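Local coordinates for protein amidohydrolase (Thermotoga maritima, PDB 3OOQ) that probably hydrolyses an amide bond of a cyclic substrate, as an amidohydrolase of the TIM-barrel type, perhaps with allantoinase activity, at residues F[66-71]-F[101-107]; F[9-15]-F[50-56]. All blocks are in the same frame, centred on the assembly; numbering follows the deposited sequence.

Interaction 1. Residues F[66-71]-F[101-107]; sequences IGLFEE and DPAIERA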
loop_
_atom_site.group_PDB
_atom_site.type_symbol
_atom_site.label_atom_id
_atom_site.label_comp_id
_atom_site.label_asym_id
_atom_site.label_seq_id
_atom_site.Cartn_x
_atom_site.Cartn_y
_atom_site.Cartn_z
ATOM N N ILE F 66 15.658 -12.065 -29.241
ATOM C CA ILE F 66 16.653 -11.095 -29.710
ATOM C C ILE F 66 15.949 -9.875 -30.296
ATOM O O ILE F 66 14.888 -9.992 -30.916
ATOM C CB ILE F 66 17.670 -11.714 -30.708
ATOM C CG1 ILE F 66 18.884 -10.782 -30.880
ATOM C CG2 ILE F 66 16.992 -12.046 -32.078
ATOM C CD1 ILE F 66 20.172 -11.485 -31.299
ATOM N N GLY F 67 16.514 -8.698 -30.072
ATOM C CA GLY F 67 15.899 -7.466 -30.536
ATOM C C GLY F 67 14.758 -6.980 -29.654
ATOM O O GLY F 67 14.480 -5.777 -29.619
ATOM N N LEU F 68 14.093 -7.899 -28.952
ATOM C CA LEU F 68 13.011 -7.535 -28.010
ATOM C C LEU F 68 13.526 -7.157 -26.623
ATOM O O LEU F 68 12.978 -6.267 -25.964
ATOM C CB LEU F 68 11.993 -8.679 -27.846
ATOM C CG LEU F 68 11.025 -9.024 -28.970
ATOM C CD1 LEU F 68 10.014 -10.040 -28.466
ATOM C CD2 LEU F 68 10.284 -7.786 -29.412
ATOM N N PHE F 69 14.543 -7.881 -26.178
ATOM C CA PHE F 69 15.156 -7.687 -24.881
ATOM C C PHE F 69 16.569 -7.192 -25.192
ATOM O O PHE F 69 17.505 -7.982 -25.263
ATOM C CB PHE F 69 15.153 -9.045 -24.164
ATOM C CG PHE F 69 15.544 -9.002 -22.717
ATOM C CD1 PHE F 69 16.507 -8.112 -22.252
ATOM C CD2 PHE F 69 14.970 -9.902 -21.814
ATOM C CE1 PHE F 69 16.882 -8.087 -20.904
ATOM C CE2 PHE F 69 15.343 -9.894 -20.466
ATOM C CZ PHE F 69 16.301 -8.982 -20.014
ATOM N N GLU F 70 16.704 -5.892 -25.433
ATOM C CA GLU F 70 17.968 -5.297 -25.916
ATOM C C GLU F 70 19.125 -5.649 -24.982
ATOM O O GLU F 70 18.951 -5.676 -23.751
ATOM C CB GLU F 70 17.842 -3.757 -26.032
ATOM C CG GLU F 70 19.083 -3.070 -26.653
ATOM C CD GLU F 70 19.059 -1.536 -26.646
ATOM O OE1 GLU F 70 18.049 -0.900 -26.267
ATOM O OE2 GLU F 70 20.087 -0.955 -27.042
ATOM N N GLU F 71 20.291 -5.930 -25.554
ATOM C CA GLU F 71 21.443 -6.299 -24.747
ATOM C C GLU F 71 22.178 -5.072 -24.214
ATOM O O GLU F 71 22.252 -4.042 -24.879
ATOM C CB GLU F 71 22.405 -7.219 -25.515
ATOM C CG GLU F 71 23.596 -7.736 -24.652
ATOM C CD GLU F 71 24.344 -8.917 -25.283
ATOM O OE1 GLU F 71 24.268 -9.082 -26.517
ATOM O OE2 GLU F 71 25.024 -9.684 -24.552
ATOM N N ASP F 101 19.927 -3.705 -31.868
ATOM C CA ASP F 101 20.320 -4.409 -30.654
ATOM C C ASP F 101 21.729 -4.952 -30.914
ATOM O O ASP F 101 21.943 -5.618 -31.917
ATOM C CB ASP F 101 19.315 -5.540 -30.380
ATOM C CG ASP F 101 19.680 -6.423 -29.187
ATOM O OD1 ASP F 101 20.694 -6.201 -28.482
ATOM O OD2 ASP F 101 18.917 -7.382 -28.965
ATOM N N PRO F 102 22.707 -4.631 -30.043
ATOM C CA PRO F 102 24.084 -5.128 -30.268
ATOM C C PRO F 102 24.229 -6.643 -30.218
ATOM O O PRO F 102 25.251 -7.179 -30.678
ATOM C CB PRO F 102 24.903 -4.476 -29.139
ATOM C CG PRO F 102 23.896 -3.948 -28.147
ATOM C CD PRO F 102 22.614 -3.716 -28.885
ATOM N N ALA F 103 23.223 -7.333 -29.667
ATOM C CA ALA F 103 23.206 -8.791 -29.686
ATOM C C ALA F 103 23.182 -9.342 -31.125
ATOM O O ALA F 103 23.565 -10.484 -31.358
ATOM C CB ALA F 103 22.011 -9.323 -28.895
ATOM N N ILE F 104 22.710 -8.528 -32.070
ATOM C CA ILE F 104 22.489 -8.970 -33.448
ATOM C C ILE F 104 23.786 -9.158 -34.236
ATOM O O ILE F 104 23.946 -10.168 -34.931
ATOM C CB ILE F 104 21.466 -8.063 -34.186
ATOM C CG1 ILE F 104 20.060 -8.340 -33.623
ATOM C CG2 ILE F 104 21.497 -8.308 -35.736
ATOM C CD1 ILE F 104 18.988 -7.311 -33.978
ATOM N N GLU F 105 24.717 -8.209 -34.120
ATOM C CA GLU F 105 26.027 -8.367 -34.743
ATOM C C GLU F 105 26.750 -9.551 -34.084
ATOM O O GLU F 105 27.547 -10.247 -34.711
ATOM C CB GLU F 105 26.851 -7.068 -34.628
ATOM C CG GLU F 105 28.035 -6.984 -35.564
ATOM C CD GLU F 105 27.669 -6.539 -36.985
ATOM O OE1 GLU F 105 26.463 -6.444 -37.328
ATOM O OE2 GLU F 105 28.617 -6.285 -37.771
ATOM N N ARG F 106 26.459 -9.771 -32.806
ATOM C CA ARG F 106 27.049 -10.881 -32.070
ATOM C C ARG F 106 26.466 -12.217 -32.531
ATOM O O ARG F 106 27.190 -13.208 -32.599
ATOM C CB ARG F 106 26.860 -10.689 -30.558
ATOM C CG ARG F 106 27.693 -9.543 -29.977
ATOM C CD ARG F 106 27.364 -9.299 -28.506
ATOM N NE ARG F 106 28.212 -8.249 -27.937
ATOM C CZ ARG F 106 27.781 -7.160 -27.291
ATOM N NH1 ARG F 106 26.489 -6.940 -27.065
ATOM N NH2 ARG F 106 28.671 -6.293 -26.837
ATOM N N ALA F 107 25.178 -12.238 -32.878
ATOM C CA ALA F 107 24.537 -13.465 -33.406
ATOM C C ALA F 107 25.083 -13.864 -34.796
ATOM O O ALA F 107 25.313 -15.045 -35.070
ATOM C CB ALA F 107 23.037 -13.305 -33.453
HETATM O O HOH W 1 19.074 -9.072 -27.146
#

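Interaction 2. Residues F[9-15]-F[50-56]; sequences FKNATVF and LTGKFLF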
loop_
_atom_site.group_PDB
_atom_site.type_symbol
_atom_site.label_atom_id
_atom_site.label_comp_id
_atom_site.label_asym_id
_atom_site.label_seq_id
_atom_site.Cartn_x
_atom_site.Cartn_y
_atom_site.Cartn_z
ATOM N N PHE F 9 31.680 -19.220 -54.880
ATOM C CA PHE F 9 32.528 -19.632 -53.767
ATOM C C PHE F 9 33.259 -20.895 -54.162
ATOM O O PHE F 9 32.627 -21.887 -54.516
ATOM C CB PHE F 9 31.698 -19.871 -52.501
ATOM C CG PHE F 9 31.032 -18.631 -51.964
ATOM C CD1 PHE F 9 31.746 -17.725 -51.176
ATOM C CD2 PHE F 9 29.687 -18.372 -52.236
ATOM C CE1 PHE F 9 31.131 -16.565 -50.674
ATOM C CE2 PHE F 9 29.056 -17.228 -51.725
ATOM C CZ PHE F 9 29.785 -16.324 -50.935
ATOM N N LYS F 10 34.584 -20.867 -54.106
ATOM C CA LYS F 10 35.384 -21.994 -54.614
ATOM C C LYS F 10 36.132 -22.781 -53.535
ATOM O O LYS F 10 36.804 -22.203 -52.684
ATOM C CB LYS F 10 36.374 -21.517 -55.707
ATOM C CG LYS F 10 35.679 -20.882 -56.919
ATOM C CD LYS F 10 35.825 -21.651 -58.245
ATOM C CE LYS F 10 36.171 -23.142 -58.126
ATOM N NZ LYS F 10 35.769 -23.868 -59.377
ATOM N N ASN F 11 36.018 -24.106 -53.603
ATOM C CA ASN F 11 36.922 -25.008 -52.886
ATOM C C ASN F 11 36.799 -25.005 -51.354
ATOM O O ASN F 11 37.727 -25.398 -50.642
ATOM C CB ASN F 11 38.380 -24.782 -53.357
ATOM C CG ASN F 11 39.295 -25.954 -53.037
ATOM O OD1 ASN F 11 38.903 -27.119 -53.122
ATOM N ND2 ASN F 11 40.523 -25.645 -52.659
ATOM N N ALA F 12 35.642 -24.574 -50.853
ATOM C CA ALA F 12 35.290 -24.761 -49.454
ATOM C C ALA F 12 34.989 -26.230 -49.191
ATOM O O ALA F 12 34.698 -26.990 -50.120
ATOM C CB ALA F 12 34.057 -23.919 -49.102
ATOM N N THR F 13 35.052 -26.636 -47.925
ATOM C CA THR F 13 34.321 -27.829 -47.499
ATOM C C THR F 13 32.885 -27.330 -47.296
ATOM O O THR F 13 32.603 -26.542 -46.374
ATOM C CB THR F 13 34.879 -28.439 -46.205
ATOM O OG1 THR F 13 36.263 -28.767 -46.386
ATOM C CG2 THR F 13 34.088 -29.702 -45.800
ATOM N N VAL F 14 31.999 -27.769 -48.188
ATOM C CA VAL F 14 30.610 -27.315 -48.206
ATOM C C VAL F 14 29.752 -28.282 -47.401
ATOM O O VAL F 14 29.801 -29.501 -47.624
ATOM C CB VAL F 14 30.043 -27.178 -49.672
ATOM C CG1 VAL F 14 28.592 -26.651 -49.661
ATOM C CG2 VAL F 14 30.923 -26.257 -50.515
ATOM N N PHE F 15 28.971 -27.728 -46.474
ATOM C CA PHE F 15 28.019 -28.479 -45.673
ATOM C C PHE F 15 26.584 -28.117 -46.076
ATOM O O PHE F 15 25.992 -27.194 -45.497
ATOM C CB PHE F 15 28.245 -28.181 -44.179
ATOM C CG PHE F 15 29.324 -29.019 -43.546
ATOM C CD1 PHE F 15 30.672 -28.757 -43.787
ATOM C CD2 PHE F 15 28.994 -30.058 -42.690
ATOM C CE1 PHE F 15 31.680 -29.531 -43.202
ATOM C CE2 PHE F 15 29.997 -30.843 -42.094
ATOM C CZ PHE F 15 31.345 -30.572 -42.359
ATOM N N LEU F 50 37.712 -20.082 -51.077
ATOM C CA LEU F 50 37.499 -20.507 -49.700
ATOM C C LEU F 50 38.272 -21.769 -49.366
ATOM O O LEU F 50 37.853 -22.559 -48.496
ATOM C CB LEU F 50 35.999 -20.703 -49.397
ATOM C CG LEU F 50 35.041 -19.511 -49.548
ATOM C CD1 LEU F 50 33.610 -19.949 -49.261
ATOM C CD2 LEU F 50 35.439 -18.339 -48.661
ATOM N N THR F 51 39.391 -21.967 -50.062
ATOM C CA THR F 51 40.319 -23.060 -49.746
ATOM C C THR F 51 40.654 -23.060 -48.251
ATOM O O THR F 51 41.069 -22.033 -47.704
ATOM C CB THR F 51 41.637 -22.925 -50.556
ATOM O OG1 THR F 51 41.329 -22.929 -51.954
ATOM C CG2 THR F 51 42.603 -24.080 -50.235
ATOM N N GLY F 52 40.458 -24.198 -47.588
ATOM C CA GLY F 52 40.749 -24.292 -46.157
ATOM C C GLY F 52 39.610 -23.868 -45.235
ATOM O O GLY F 52 39.698 -24.057 -44.017
ATOM N N LYS F 53 38.535 -23.320 -45.812
ATOM C CA LYS F 53 37.393 -22.803 -45.051
ATOM C C LYS F 53 36.184 -23.748 -45.152
ATOM O O LYS F 53 36.198 -24.706 -45.922
ATOM C CB LYS F 53 36.993 -21.410 -45.565
ATOM C CG LYS F 53 38.146 -20.431 -45.802
ATOM C CD LYS F 53 38.825 -20.038 -44.497
ATOM C CE LYS F 53 40.085 -19.187 -44.705
ATOM N NZ LYS F 53 40.680 -18.960 -43.356
ATOM N N PHE F 54 35.146 -23.474 -44.358
ATOM C CA PHE F 54 33.920 -24.270 -44.318
ATOM C C PHE F 54 32.753 -23.351 -44.627
ATOM O O PHE F 54 32.676 -22.250 -44.087
ATOM C CB PHE F 54 33.730 -24.901 -42.936
ATOM C CG PHE F 54 34.750 -25.948 -42.597
ATOM C CD1 PHE F 54 36.108 -25.650 -42.594
ATOM C CD2 PHE F 54 34.351 -27.232 -42.267
ATOM C CE1 PHE F 54 37.065 -26.648 -42.284
ATOM C CE2 PHE F 54 35.288 -28.231 -41.956
ATOM C CZ PHE F 54 36.645 -27.940 -41.971
ATOM N N LEU F 55 31.854 -23.799 -45.496
ATOM C CA LEU F 55 30.709 -23.000 -45.891
ATOM C C LEU F 55 29.438 -23.669 -45.396
ATOM O O LEU F 55 29.136 -24.809 -45.776
ATOM C CB LEU F 55 30.667 -22.814 -47.411
ATOM C CG LEU F 55 29.680 -21.797 -47.976
ATOM C CD1 LEU F 55 29.976 -20.386 -47.492
ATOM C CD2 LEU F 55 29.710 -21.841 -49.499
ATOM N N PHE F 56 28.697 -22.954 -44.546
ATOM C CA PHE F 56 27.498 -23.488 -43.917
ATOM C C PHE F 56 26.309 -22.636 -44.307
ATOM O O PHE F 56 26.495 -21.489 -44.703
ATOM C CB PHE F 56 27.674 -23.505 -42.390
ATOM C CG PHE F 56 28.370 -24.740 -41.881
ATOM C CD1 PHE F 56 29.733 -24.919 -42.080
ATOM C CD2 PHE F 56 27.654 -25.733 -41.216
ATOM C CE1 PHE F 56 30.374 -26.059 -41.624
ATOM C CE2 PHE F 56 28.292 -26.878 -40.742
ATOM C CZ PHE F 56 29.652 -27.043 -40.951
HETATM O O HOH W 2 39.056 -26.403 -48.811
HETATM O O HOH W 3 37.892 -26.639 -46.262
#

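Interaction 1. Residues F[66-71]-F[101-107]
Asp101 projects into a hollow of the curled loop 66-71 and at the same time caps the turn that leads into helix 103-108, so one carboxylate joins a loop following strand 54-64 to a helix start in the amidohydrolase TIM barrel. Because CG stands opposite its own backbone N (chi1 176°), the carboxylate reaches into the curl. Its two oxygens are used differently. Asp101 OD2 offers its anti lone pair to Gly67 N at 3.0 Å, and a water links this oxygen to Phe69 O, donating to both. Asp101 OD1 is gripped from opposite faces of the carboxylate plane by Glu71 N at 3.0 Å and, as the capping bond, by Ala103 N at 3.0 Å; both bonds are nearly straight (168° and 167°), which fixes the group's rotation. With an alanine here, Gly67 N, Glu71 N and Ala103 N would probably be left without these acceptors, and the helix start without its cap. Beside the carboxylate, Ile66 is the bump that fits the first helical turn: its CD1 lies 3.7 Å from Ala103 CB and 4.0 Å from Ala107 CB, while its CG1 leans on Ile104 CG1. Pro102 adds a contact, its CG 3.7 Å from Glu71 O. The extended Glu71 side chain passes over Ala103 CB to the interface with a second subunit, whose Arg278 forms a salt bridge with OE2. Its other oxygen, Glu71 OE1, forms a salt bridge with Arg106 NH1 at 3.1 Å, the hydrogen bond within it weak and bent.

Interaction 2. Residues F[9-15]-F[50-56]
Phe15 and Phe56 stack in an offset manner, ring centroids 4.4 Å apart and planes at 14°, where strand 12-14 runs parallel to strand 54-56. Both rings have CG anti to the carbonyl carbon (chi1 -84° and -85°) and lie side by side, pointing the same way. Along Phe15, CB sits over the centre of the Phe56 ring, a CH-pi contact, and CG meets Phe56 CZ at 3.3 Å. Farther out, Phe15 CD1 lies 3.5 Å from Phe56 CZ, Phe15 CE1 lies at the edge of the Phe54 ring, 3.6 Å from Phe54 CD2, and the tip CZ is last, 4.2 Å from Phe56 CZ. The face of Phe54 takes Thr13 CB. Parallel pairing holds the register: Thr13 N bonds Lys53 O, Leu55 N bonds Thr13 O, and Phe15 N meets Leu55 O at 3.0 Å. At the type II turn 50-53, Asn11 ND2 donates within its amide plane to Thr51 OG1 at 2.9 Å, an oxygen also bonded to Asp49. On the other side of the sheet from Phe54, Leu55 CB packs on Ala12 CB. In the small beta domain beside the barrel, Leu55 touches Val26 of strand 24-29 and Val363 of strand 361-364, while Phe15 and Phe56 both touch Leu333 of helix 329-334.

Overall arrangement
The two contacts sit about 28 Å apart between centres, with nearest atoms about 11 Å apart, and are connected in series along the chain by strand 54-64: interaction 2 pairs its beginning, and interaction 1 starts in the loop after its end. Interaction 1 is buried and lies nearer the centre of the chain, where one acidic side chain satisfies backbone N-H groups; its glutamates and Arg106 also face residues of two other subunits. Interaction 2, only partly buried and untouched by other chains, relies on regular strand-to-strand bonds and aromatic packing, with polar side chains and waters gathered at its turn. It also covers more surface, 668 against 426 Å².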